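Local structure of putative ribose operon repressor (Burkholderia thailandensis, 3EGC) at residues A[104-109]-A[262-267]; A[24-29]-A[242-247]; A[87-92]-A[254-259]; A[93-98]-A[135-140]; A[192-197]-A[220-225]. The protein probably acts as a LacI-family transcriptional repressor that binds regulatory DNA and senses a small ligand, perhaps a sugar, between two lobes. All coordinates share one frame; numbering follows the deposited sequence.

The five contacts trace a two-lobed periplasmic-binding-protein fold, with contact 1 touching all four others. Its strand 103-107 is bonded to strand 90-93 of contact 3, and Val105 O lies 3.1 Å from Asn94 N of contact 4. Helix 241-257 packs against that sheet and supplies one side of contacts 2 and 3, whose centres are about 17 Å apart. Contact 4 bridges to the other lobe. Contact 5 lies in that lobe, its centre about 31 Å from that of contact 3 but about 19 Å from that of contact 1, which it touches through Phe221 CZ, 3.6 Å from Asn109 O. In relatives the effector binds between the lobes, here probably near contacts 4 and 5.

Contact 1 (A[104-109]-A[262-267]); sequences AVLSEN and ATEMRL
In the central sheet of one lobe, Ala104 to Ser107 and Glu264 to Leu267 pair as neighbouring parallel strands, and the chain after Ser107 turns at Glu108 into helix 109-122. The bonds run alternately from each strand: Ala104 N to Thr263 O, Met265 N to Ala104 O (2.7 Å), Leu106 N to Met265 O and Leu267 N to Leu106 O, with Glu108 N to Leu267 O (3.1 Å) last. On the face shared by Val105 and Leu267, CG1 of the former meets CD2 of the latter at 3.8 Å, beneath helix 241-257. The opposite face carries Leu106, Glu264 and Arg266. A bend at chi2 (-83°) carries the guanidinium of Arg266 over Leu106, whose CD1 sits 3.4 Å from the guanidinium plane and toward the rim. The guanidinium edge does the polar work: NH1 donates to Ser107 O at 2.8 Å, almost in line with that carbonyl, and NE makes a salt bridge to Glu264 OE2 at 2.9 Å, reaching it from the anti side, somewhat out of the carboxylate plane. NH2 has a further partner in Glu142. Gripped by a carbonyl and two carboxylates, the group is fixed in rotation, its charge probably balanced.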
# COMPACT_ATOMS: atom_id res chain seq x y z
N ALA A 104 13.79 18.85 -3.52
CA ALA A 104 13.52 17.75 -2.64
C ALA A 104 12.34 18.11 -1.70
O ALA A 104 12.22 19.26 -1.24
CB ALA A 104 14.76 17.46 -1.88
N VAL A 105 11.48 17.11 -1.49
CA VAL A 105 10.44 17.13 -0.50
C VAL A 105 10.66 15.95 0.46
O VAL A 105 10.41 14.80 0.10
CB VAL A 105 9.03 16.96 -1.13
CG1 VAL A 105 7.92 17.08 -0.02
CG2 VAL A 105 8.84 17.95 -2.26
N LEU A 106 11.05 16.27 1.68
CA LEU A 106 11.44 15.33 2.68
C LEU A 106 10.59 15.48 3.98
O LEU A 106 9.93 16.47 4.18
CB LEU A 106 12.91 15.60 3.00
CG LEU A 106 13.83 15.79 1.78
CD1 LEU A 106 15.28 16.28 2.24
CD2 LEU A 106 13.93 14.50 0.94
N SER A 107 10.65 14.51 4.87
CA SER A 107 10.04 14.66 6.21
C SER A 107 11.01 15.24 7.21
O SER A 107 12.23 15.22 6.98
CB SER A 107 9.53 13.32 6.76
OG SER A 107 8.47 12.83 5.96
N GLU A 108 10.48 15.72 8.34
CA GLU A 108 11.35 16.10 9.47
C GLU A 108 11.83 14.89 10.31
O GLU A 108 11.42 14.69 11.48
CB GLU A 108 10.74 17.23 10.33
CG GLU A 108 9.44 16.83 11.05
CD GLU A 108 8.64 18.03 11.58
OE1 GLU A 108 9.10 19.20 11.41
OE2 GLU A 108 7.56 17.80 12.16
N ASN A 109 12.70 14.09 9.72
CA ASN A 109 13.10 12.82 10.35
C ASN A 109 13.80 12.90 11.72
O ASN A 109 13.37 12.23 12.66
CB ASN A 109 13.95 11.99 9.41
CG ASN A 109 13.24 11.70 8.07
OD1 ASN A 109 12.17 11.08 8.06
ND2 ASN A 109 13.87 12.06 6.97
N ALA A 262 13.40 25.18 -7.67
CA ALA A 262 13.68 24.01 -6.86
C ALA A 262 14.10 24.43 -5.47
O ALA A 262 14.86 25.39 -5.30
CB ALA A 262 14.81 23.19 -7.49
N THR A 263 13.65 23.67 -4.48
CA THR A 263 14.18 23.83 -3.12
C THR A 263 14.09 22.56 -2.28
O THR A 263 13.58 21.57 -2.73
CB THR A 263 13.46 24.98 -2.41
OG1 THR A 263 14.32 25.47 -1.39
CG2 THR A 263 12.12 24.52 -1.85
N GLU A 264 14.59 22.60 -1.06
CA GLU A 264 14.42 21.54 -0.10
C GLU A 264 13.29 21.87 0.84
O GLU A 264 13.32 22.84 1.55
CB GLU A 264 15.71 21.23 0.70
CG GLU A 264 15.47 20.25 1.88
CD GLU A 264 16.74 19.79 2.63
OE1 GLU A 264 17.83 19.76 2.00
OE2 GLU A 264 16.64 19.49 3.86
N MET A 265 12.26 21.05 0.81
CA MET A 265 11.14 21.24 1.72
C MET A 265 11.17 20.17 2.78
O MET A 265 11.24 18.98 2.48
CB MET A 265 9.81 21.15 1.00
CG MET A 265 9.16 22.50 0.62
SD MET A 265 7.69 22.35 -0.44
CE MET A 265 6.46 22.52 0.88
N ARG A 266 11.10 20.59 4.03
CA ARG A 266 10.92 19.66 5.11
C ARG A 266 9.49 19.73 5.62
O ARG A 266 9.05 20.78 6.10
CB ARG A 266 11.90 19.98 6.23
CG ARG A 266 13.33 19.71 5.84
CD ARG A 266 13.68 18.25 6.05
NE ARG A 266 15.03 17.94 5.64
CZ ARG A 266 15.62 16.75 5.80
NH1 ARG A 266 14.95 15.72 6.40
NH2 ARG A 266 16.87 16.58 5.37
N LEU A 267 8.78 18.62 5.58
CA LEU A 267 7.37 18.60 6.00
C LEU A 267 7.12 18.05 7.44
O LEU A 267 7.72 17.09 7.89
CB LEU A 267 6.56 17.78 5.03
CG LEU A 267 5.78 18.51 3.94
CD1 LEU A 267 6.35 19.92 3.53
CD2 LEU A 267 5.41 17.62 2.72

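Contact 2 (A[24-29]-A[242-247]); sequences AEVASG and RRIGQE
Glu25 and Arg242 set their flat ends one over the other: the carboxylate and guanidinium planes are only 25° apart, and OE1 of Glu25 lies over a face of the Arg242 group, 4.0 Å from NH2. This is a long salt bridge of charges alone, since no N-H points at the oxygen. Each end has a firmer partner, Thr241 OG1 for Glu25 OE1 and Glu19 of the second subunit for Arg242 NH1, so the stacked pair belongs to the dimer interface. The bend of Arg242 at chi3 (-68°) turns its guanidinium back over Glu25, while its CG rests 3.5 Å from Glu25 O. Beneath these charges helices 21-36 and 241-257 pack together, the axes of the two segments 6.4 Å apart at a crossing angle of -42°. Glycine from both helices permits this approach, with Gly29 and Gly245 bringing their CA atoms to 4.3 Å. CA-H...O contacts fill the seam: Gly245 CA meets Val26 O at 3.3 Å and Gly29 CA meets Arg242 O at 3.4 Å. On the sheet side Val26 sends CG1 alongside Gly245 CA at 3.8 Å, and its CG2 approaches CG2 of Ile244, a residue that also packs on Val105 and Ser107.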
# COMPACT_ATOMS: atom_id res chain seq x y z
N ALA A 24 2.86 4.36 -2.40
CA ALA A 24 1.52 4.40 -2.93
C ALA A 24 0.73 5.66 -2.50
O ALA A 24 -0.04 6.24 -3.29
CB ALA A 24 0.70 3.10 -2.48
N GLU A 25 0.85 6.01 -1.24
CA GLU A 25 0.20 7.25 -0.75
C GLU A 25 0.90 8.54 -1.29
O GLU A 25 0.25 9.53 -1.53
CB GLU A 25 0.16 7.28 0.77
CG GLU A 25 -0.73 6.22 1.46
CD GLU A 25 -0.60 6.30 3.00
OE1 GLU A 25 0.14 7.15 3.56
OE2 GLU A 25 -1.28 5.56 3.70
N VAL A 26 2.23 8.51 -1.47
CA VAL A 26 2.93 9.65 -2.13
C VAL A 26 2.49 9.79 -3.60
O VAL A 26 2.26 10.90 -4.10
CB VAL A 26 4.49 9.46 -2.14
CG1 VAL A 26 5.15 10.47 -3.09
CG2 VAL A 26 5.10 9.58 -0.65
N ALA A 27 2.37 8.64 -4.29
CA ALA A 27 1.94 8.60 -5.67
C ALA A 27 0.52 9.19 -5.82
O ALA A 27 0.25 9.93 -6.80
CB ALA A 27 1.95 7.14 -6.18
N SER A 28 -0.35 8.80 -4.88
CA SER A 28 -1.73 9.33 -4.78
C SER A 28 -1.71 10.89 -4.71
O SER A 28 -2.37 11.55 -5.48
CB SER A 28 -2.40 8.76 -3.52
OG SER A 28 -3.62 9.32 -3.36
N GLY A 29 -0.91 11.45 -3.81
CA GLY A 29 -0.76 12.93 -3.70
C GLY A 29 -0.23 13.58 -4.98
O GLY A 29 -0.72 14.69 -5.41
N ARG A 242 0.72 11.90 1.63
CA ARG A 242 0.01 12.58 0.56
C ARG A 242 0.51 13.98 0.24
O ARG A 242 0.67 14.33 -0.91
CB ARG A 242 -1.52 12.58 0.86
CG ARG A 242 -2.18 11.30 0.32
CD ARG A 242 -3.52 10.96 1.07
NE ARG A 242 -3.26 10.56 2.45
CZ ARG A 242 -3.57 9.38 2.99
NH1 ARG A 242 -4.22 8.45 2.28
NH2 ARG A 242 -3.25 9.15 4.27
N ARG A 243 0.74 14.78 1.27
CA ARG A 243 1.28 16.12 1.15
C ARG A 243 2.68 16.11 0.56
O ARG A 243 3.03 16.99 -0.16
CB ARG A 243 1.27 16.83 2.52
CG ARG A 243 1.69 18.32 2.49
CD ARG A 243 0.55 19.19 2.04
NE ARG A 243 0.99 20.56 1.80
CZ ARG A 243 0.75 21.59 2.62
NH1 ARG A 243 0.05 21.41 3.75
NH2 ARG A 243 1.20 22.80 2.29
N ILE A 244 3.48 15.10 0.86
CA ILE A 244 4.78 14.97 0.22
C ILE A 244 4.62 14.85 -1.30
O ILE A 244 5.27 15.56 -2.07
CB ILE A 244 5.58 13.72 0.80
CG1 ILE A 244 5.92 13.97 2.27
CG2 ILE A 244 6.81 13.44 -0.08
CD1 ILE A 244 6.48 12.71 3.06
N GLY A 245 3.74 13.96 -1.74
CA GLY A 245 3.44 13.85 -3.19
C GLY A 245 2.87 15.12 -3.84
O GLY A 245 3.30 15.53 -4.93
N GLN A 246 1.85 15.71 -3.22
CA GLN A 246 1.23 16.98 -3.70
C GLN A 246 2.23 18.15 -3.88
O GLN A 246 2.26 18.79 -4.96
CB GLN A 246 0.08 17.38 -2.74
CG GLN A 246 -0.54 18.74 -2.96
CD GLN A 246 -1.65 19.10 -1.90
OE1 GLN A 246 -1.35 19.54 -0.81
NE2 GLN A 246 -2.92 18.89 -2.25
N GLU A 247 3.06 18.38 -2.86
CA GLU A 247 4.05 19.43 -2.86
C GLU A 247 5.19 19.15 -3.86
O GLU A 247 5.73 20.06 -4.43
CB GLU A 247 4.68 19.59 -1.43
CG GLU A 247 3.75 20.10 -0.36
CD GLU A 247 3.25 21.52 -0.60
OE1 GLU A 247 3.96 22.28 -1.29
OE2 GLU A 247 2.16 21.86 -0.11

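Contact 3 (A[87-92]-A[254-259]); sequences TFPIVA and HMIEGT
Met255 and Pro89 bury more surface here than any other residues of the two segments, and they meet through carbon atoms alone. Met255 comes off the last turn of its helix with CG beside the backbone N (chi1 -62°), runs nearly straight through chi2, then bends at chi3 (67°). That bend divides the work between its last two atoms. The thioether SD lies 3.7 Å from CG1 of Val91, whereas the methyl CE turns back to CB of Pro89 at 3.8 Å and also reaches Ile90 N at 3.9 Å. The root of the side chain takes part as well, for Met255 CB stands 3.8 Å from the same Pro89 CB, so that this ring carbon is touched by both ends of the methionine. Pro89 offers another corner of its ring to the next helical residue: its CG meets CG1 of Ile256 at 3.7 Å, the two side chains crossing at about a right angle. The fold element is the packing of helix 241-257 against the beginning of strand 90-93, one of the parallel strands of the lobe's sheet. Pro89 precedes the strand proper, and it also touches Leu252 one turn earlier on the helix. Val91, two residues on, points its side chain to the same helix and touches Ala248, Met251 and Leu252 there, while Ile90 turns away from it.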
# COMPACT_ATOMS: atom_id res chain seq x y z
N THR A 87 18.32 21.72 -17.73
CA THR A 87 17.06 22.41 -17.68
C THR A 87 15.96 21.41 -17.39
O THR A 87 14.83 21.80 -17.17
CB THR A 87 16.74 23.17 -19.02
OG1 THR A 87 16.56 22.24 -20.11
CG2 THR A 87 17.83 24.12 -19.34
N PHE A 88 16.28 20.13 -17.43
CA PHE A 88 15.29 19.12 -17.10
C PHE A 88 15.02 19.09 -15.58
O PHE A 88 15.89 18.71 -14.83
CB PHE A 88 15.70 17.78 -17.63
CG PHE A 88 14.62 16.72 -17.53
CD1 PHE A 88 14.73 15.69 -16.62
CD2 PHE A 88 13.51 16.78 -18.34
CE1 PHE A 88 13.79 14.75 -16.53
CE2 PHE A 88 12.51 15.82 -18.25
CZ PHE A 88 12.65 14.80 -17.34
N PRO A 89 13.83 19.51 -15.15
CA PRO A 89 13.44 19.61 -13.73
C PRO A 89 13.23 18.25 -13.07
O PRO A 89 12.54 17.37 -13.63
CB PRO A 89 12.10 20.43 -13.74
CG PRO A 89 11.60 20.31 -15.13
CD PRO A 89 12.73 19.87 -16.05
N ILE A 90 13.81 18.12 -11.89
CA ILE A 90 13.68 16.91 -11.10
C ILE A 90 13.39 17.23 -9.65
O ILE A 90 14.13 17.96 -9.03
CB ILE A 90 14.98 16.05 -11.14
CG1 ILE A 90 15.31 15.63 -12.61
CG2 ILE A 90 14.87 14.83 -10.16
CD1 ILE A 90 16.61 14.98 -12.74
N VAL A 91 12.33 16.70 -9.08
CA VAL A 91 12.26 16.77 -7.65
C VAL A 91 12.22 15.41 -7.02
O VAL A 91 11.52 14.54 -7.50
CB VAL A 91 11.20 17.73 -7.09
CG1 VAL A 91 10.61 18.69 -8.19
CG2 VAL A 91 10.22 17.01 -6.37
N ALA A 92 13.08 15.23 -6.01
CA ALA A 92 13.17 14.00 -5.24
C ALA A 92 12.17 14.01 -4.10
O ALA A 92 11.90 15.08 -3.50
CB ALA A 92 14.63 13.81 -4.68
N HIS A 254 5.80 24.45 -10.92
CA HIS A 254 6.55 25.69 -10.88
C HIS A 254 7.85 25.66 -11.71
O HIS A 254 8.06 26.55 -12.56
CB HIS A 254 6.87 26.07 -9.44
CG HIS A 254 5.65 26.46 -8.66
ND1 HIS A 254 4.75 27.39 -9.13
CD2 HIS A 254 5.21 26.08 -7.45
CE1 HIS A 254 3.78 27.54 -8.25
NE2 HIS A 254 4.04 26.75 -7.22
N MET A 255 8.68 24.65 -11.48
CA MET A 255 9.93 24.50 -12.23
C MET A 255 9.70 24.36 -13.75
O MET A 255 10.52 24.81 -14.52
CB MET A 255 10.77 23.32 -11.73
CG MET A 255 11.21 23.43 -10.32
SD MET A 255 11.81 21.97 -9.48
CE MET A 255 13.30 21.68 -10.40
N ILE A 256 8.62 23.69 -14.14
CA ILE A 256 8.37 23.40 -15.54
C ILE A 256 7.81 24.64 -16.24
O ILE A 256 8.14 24.89 -17.39
CB ILE A 256 7.33 22.27 -15.70
CG1 ILE A 256 7.92 20.92 -15.20
CG2 ILE A 256 6.77 22.24 -17.14
CD1 ILE A 256 6.89 19.85 -14.97
N GLU A 257 6.93 25.38 -15.56
CA GLU A 257 6.19 26.48 -16.17
C GLU A 257 6.93 27.80 -15.90
O GLU A 257 6.47 28.87 -16.27
CB GLU A 257 4.72 26.51 -15.67
CG GLU A 257 3.91 25.19 -15.91
CD GLU A 257 2.44 25.24 -15.41
OE1 GLU A 257 2.03 26.24 -14.71
OE2 GLU A 257 1.71 24.28 -15.73
N GLY A 258 8.08 27.71 -15.26
CA GLY A 258 8.92 28.85 -14.94
C GLY A 258 8.33 29.83 -13.96
O GLY A 258 8.52 31.06 -14.08
N THR A 259 7.59 29.32 -12.96
CA THR A 259 6.96 30.23 -12.02
C THR A 259 7.54 30.10 -10.64
O THR A 259 7.09 30.77 -9.73
CB THR A 259 5.43 30.04 -11.94
OG1 THR A 259 5.14 28.71 -11.49
CG2 THR A 259 4.79 30.26 -13.27

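Contact 4 (A[93-98]-A[135-140]); sequences VNRELR and AGLMTS
Asn94 and Arg95 meet Met138 and Thr139 where the loop after strand 90-93 of one lobe faces the beginning of helix 138-153 of the other, an interlobe contact in the periplasmic-binding-protein fold. The tight part is buried and centres on Asn94 O, which receives two methyl groups, Met138 CE and Thr139 CG2, each at 3.4 Å. Met138 gets there with CG anti to its own N (chi1 -169°) and a terminal bend at chi3 (77°). The Thr139 methyl also touches Asn94 ND2 at 3.4 Å, with the two side chains crossing at about a right angle. Arg95, bent at chi2 and chi3, presents a guanidinium face to Leu137, the N-cap residue, whose CD2 lies 3.2 Å above the plane and toward its rim; the NH2 of Arg95 has a long, weak ion pair with Glu48. Toward solvent stands Glu96, partly exposed, still in touch with Met138 but with little polar hold. It runs extended across Met138 at about a right angle, its CG 3.6 Å from SD, and its carboxylate lies beside the sulfur, CD 3.7 Å from it. Glu96 N makes a weak hydrogen bond to Met138 SD, 3.6 Å long, with an N-H...S angle of 151°.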
# COMPACT_ATOMS: atom_id res chain seq x y z
N VAL A 93 11.68 12.83 -3.74
CA VAL A 93 10.87 12.74 -2.48
C VAL A 93 11.54 11.71 -1.61
O VAL A 93 12.21 10.77 -2.16
CB VAL A 93 9.40 12.28 -2.74
CG1 VAL A 93 8.66 13.34 -3.48
CG2 VAL A 93 9.39 10.92 -3.52
N ASN A 94 11.33 11.88 -0.30
CA ASN A 94 11.67 10.92 0.73
C ASN A 94 13.18 10.94 1.03
O ASN A 94 13.59 11.09 2.21
CB ASN A 94 11.12 9.53 0.37
CG ASN A 94 11.63 8.41 1.29
OD1 ASN A 94 12.16 7.39 0.82
ND2 ASN A 94 11.50 8.59 2.58
N ARG A 95 13.98 10.81 -0.03
CA ARG A 95 15.44 10.85 0.07
C ARG A 95 15.93 11.93 -0.89
O ARG A 95 15.46 11.98 -2.02
CB ARG A 95 16.10 9.49 -0.31
CG ARG A 95 16.02 8.44 0.78
CD ARG A 95 15.17 7.27 0.42
NE ARG A 95 15.87 6.32 -0.45
CZ ARG A 95 15.61 5.02 -0.53
NH1 ARG A 95 14.69 4.43 0.22
NH2 ARG A 95 16.31 4.29 -1.39
N GLU A 96 16.89 12.74 -0.46
CA GLU A 96 17.40 13.82 -1.29
C GLU A 96 18.38 13.28 -2.33
O GLU A 96 18.93 12.17 -2.19
CB GLU A 96 18.07 14.90 -0.42
CG GLU A 96 19.33 14.37 0.17
CD GLU A 96 19.94 15.29 1.20
OE1 GLU A 96 21.00 15.26 1.59
OE2 GLU A 96 19.50 16.16 1.75
N LEU A 97 18.63 14.06 -3.38
CA LEU A 97 19.56 13.68 -4.42
C LEU A 97 20.94 14.28 -4.20
O LEU A 97 21.96 13.60 -4.41
CB LEU A 97 19.04 14.13 -5.77
CG LEU A 97 18.38 13.13 -6.71
CD1 LEU A 97 18.20 11.79 -6.03
CD2 LEU A 97 17.06 13.70 -7.28
N ARG A 98 20.99 15.54 -3.78
CA ARG A 98 22.28 16.23 -3.63
C ARG A 98 22.85 16.44 -5.00
O ARG A 98 24.00 16.14 -5.26
CB ARG A 98 23.25 15.40 -2.80
CG ARG A 98 22.97 15.51 -1.30
CD ARG A 98 23.47 14.34 -0.55
NE ARG A 98 24.88 14.05 -0.81
CZ ARG A 98 25.40 12.84 -0.71
NH1 ARG A 98 26.69 12.65 -0.97
NH2 ARG A 98 24.64 11.84 -0.30
N ALA A 135 21.83 1.27 6.09
CA ALA A 135 22.68 2.23 6.79
C ALA A 135 23.07 3.48 6.02
O ALA A 135 23.31 4.52 6.58
CB ALA A 135 23.95 1.52 7.24
N GLY A 136 23.21 3.36 4.72
CA GLY A 136 23.57 4.54 3.94
C GLY A 136 22.56 5.67 3.81
O GLY A 136 22.94 6.88 3.66
N LEU A 137 21.28 5.32 3.87
CA LEU A 137 20.20 6.22 3.41
C LEU A 137 20.05 7.44 4.26
O LEU A 137 20.32 7.41 5.43
CB LEU A 137 18.83 5.49 3.37
CG LEU A 137 18.74 4.33 2.43
CD1 LEU A 137 17.51 3.51 2.75
CD2 LEU A 137 18.75 4.85 0.97
N MET A 138 19.59 8.51 3.65
CA MET A 138 19.32 9.75 4.35
C MET A 138 18.29 9.51 5.48
O MET A 138 18.40 10.04 6.61
CB MET A 138 18.81 10.80 3.34
CG MET A 138 18.73 12.24 3.87
SD MET A 138 17.44 13.32 3.10
CE MET A 138 16.06 12.61 3.97
N THR A 139 17.28 8.73 5.19
CA THR A 139 16.24 8.49 6.16
C THR A 139 16.76 7.74 7.38
O THR A 139 16.60 8.20 8.51
CB THR A 139 15.07 7.75 5.54
OG1 THR A 139 15.59 6.56 4.90
CG2 THR A 139 14.34 8.66 4.51
N SER A 140 17.44 6.61 7.17
CA SER A 140 18.11 5.89 8.25
C SER A 140 19.05 6.76 9.03
O SER A 140 19.07 6.68 10.25
CB SER A 140 18.95 4.74 7.73
OG SER A 140 18.22 3.97 6.87

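Contact 5 (A[192-197]-A[220-225]); sequences TSSHRI and SFDNLP
Thr192 and Ser220 form a parallel bridge, their CA atoms 4.8 Å apart, with Phe221 N donating to Thr192 O at 3.3 Å. Past the bridge the two chains stay close, Ser194 CA lying 4.6 Å from Phe221 CA, although 192-197 turns into a helix with Ser194 at the N-cap position while 220-225 leaves its strand. On the sheet, Thr192 OG1 lies 3.3 Å from Ser220 CB, and the hydroxyls of both residues bond to Thr198 OG1 on the helix. These are the elements of a beta-alpha-beta crossover, strand 189-192, helix 195-208 and strand 217-221, joined at the C-terminal ends of its strands. Asp222 approaches the start of the helix and, through the anti lone pair of OD2, accepts His195 N at 3.0 Å with an N-H...O angle of 161°; the helix terminus would probably stabilise its negative charge. Gln239 binds the other oxygen, OD1. That same OD2 lies at the edge of the imidazole, in its plane and 3.2 Å from His195 CD2, although the ring and carboxylate planes are 72° apart. Leu224 approaches the ring obliquely in an off-centre CH-pi contact, CD2 standing 4.3 Å from the His195 centroid. NE2 of His195 bonds to Asn20 OD1.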
# COMPACT_ATOMS: atom_id res chain seq x y z
N THR A 192 11.89 1.88 15.62
CA THR A 192 11.99 1.29 14.29
C THR A 192 11.74 2.35 13.22
O THR A 192 10.81 3.14 13.36
CB THR A 192 11.00 0.13 14.11
OG1 THR A 192 9.70 0.58 14.52
CG2 THR A 192 11.43 -1.12 15.00
N SER A 193 12.57 2.36 12.18
CA SER A 193 12.54 3.43 11.25
C SER A 193 11.44 3.41 10.14
O SER A 193 11.33 4.34 9.42
CB SER A 193 13.93 3.62 10.64
OG SER A 193 14.27 2.54 9.84
N SER A 194 10.64 2.36 10.05
CA SER A 194 9.45 2.35 9.18
C SER A 194 8.58 1.17 9.54
O SER A 194 9.00 0.30 10.32
CB SER A 194 9.84 2.26 7.70
OG SER A 194 10.46 1.03 7.42
N HIS A 195 7.37 1.12 8.97
CA HIS A 195 6.39 0.05 9.22
C HIS A 195 6.92 -1.30 8.79
O HIS A 195 6.65 -2.29 9.42
CB HIS A 195 5.04 0.34 8.56
CG HIS A 195 5.05 0.30 7.06
ND1 HIS A 195 4.50 -0.74 6.35
CD2 HIS A 195 5.49 1.20 6.14
CE1 HIS A 195 4.61 -0.49 5.04
NE2 HIS A 195 5.21 0.68 4.89
N ARG A 196 7.71 -1.31 7.71
CA ARG A 196 8.23 -2.57 7.19
C ARG A 196 9.32 -3.16 8.11
O ARG A 196 9.39 -4.35 8.31
CB ARG A 196 8.70 -2.42 5.76
CG ARG A 196 8.94 -3.78 5.10
CD ARG A 196 8.35 -3.85 3.68
NE ARG A 196 6.91 -3.57 3.63
CZ ARG A 196 6.25 -3.28 2.52
NH1 ARG A 196 4.97 -3.04 2.60
NH2 ARG A 196 6.85 -3.28 1.33
N ILE A 197 10.12 -2.27 8.70
CA ILE A 197 11.06 -2.64 9.75
C ILE A 197 10.34 -3.05 11.03
O ILE A 197 10.75 -4.02 11.69
CB ILE A 197 12.13 -1.52 9.97
CG1 ILE A 197 13.04 -1.48 8.74
CG2 ILE A 197 12.96 -1.73 11.25
CD1 ILE A 197 13.76 -0.20 8.66
N SER A 220 7.50 3.58 16.12
CA SER A 220 7.74 3.37 14.72
C SER A 220 7.43 4.64 13.93
O SER A 220 6.60 5.44 14.37
CB SER A 220 6.85 2.24 14.22
OG SER A 220 7.08 1.95 12.85
N PHE A 221 8.08 4.82 12.77
CA PHE A 221 7.58 5.73 11.74
C PHE A 221 6.47 5.05 10.90
O PHE A 221 6.42 3.84 10.80
CB PHE A 221 8.68 6.20 10.77
CG PHE A 221 9.53 7.34 11.31
CD1 PHE A 221 9.55 8.55 10.64
CD2 PHE A 221 10.38 7.17 12.42
CE1 PHE A 221 10.35 9.59 11.07
CE2 PHE A 221 11.18 8.20 12.88
CZ PHE A 221 11.18 9.42 12.22
N ASP A 222 5.60 5.88 10.31
CA ASP A 222 4.48 5.39 9.52
C ASP A 222 3.29 5.00 10.40
O ASP A 222 3.39 4.17 11.32
CB ASP A 222 4.90 4.23 8.64
CG ASP A 222 6.02 4.60 7.71
OD1 ASP A 222 6.02 5.80 7.24
OD2 ASP A 222 6.90 3.74 7.52
N ASN A 223 2.14 5.56 10.06
CA ASN A 223 0.94 5.37 10.86
C ASN A 223 0.01 4.39 10.15
O ASN A 223 -0.79 4.79 9.31
CB ASN A 223 0.22 6.73 11.04
CG ASN A 223 -0.97 6.63 11.93
OD1 ASN A 223 -1.25 5.56 12.50
ND2 ASN A 223 -1.66 7.76 12.13
N LEU A 224 0.14 3.11 10.48
CA LEU A 224 -0.69 2.09 9.91
C LEU A 224 -1.75 1.68 10.94
O LEU A 224 -1.43 1.48 12.10
CB LEU A 224 0.22 0.89 9.58
CG LEU A 224 1.18 0.81 8.34
CD1 LEU A 224 0.46 0.27 7.14
CD2 LEU A 224 1.81 2.18 7.96
N PRO A 225 -3.01 1.54 10.52
CA PRO A 225 -4.12 1.10 11.40
C PRO A 225 -3.79 -0.12 12.28
O PRO A 225 -4.07 -0.08 13.45
CB PRO A 225 -5.28 0.80 10.41
CG PRO A 225 -4.99 1.88 9.23
CD PRO A 225 -3.45 1.81 9.13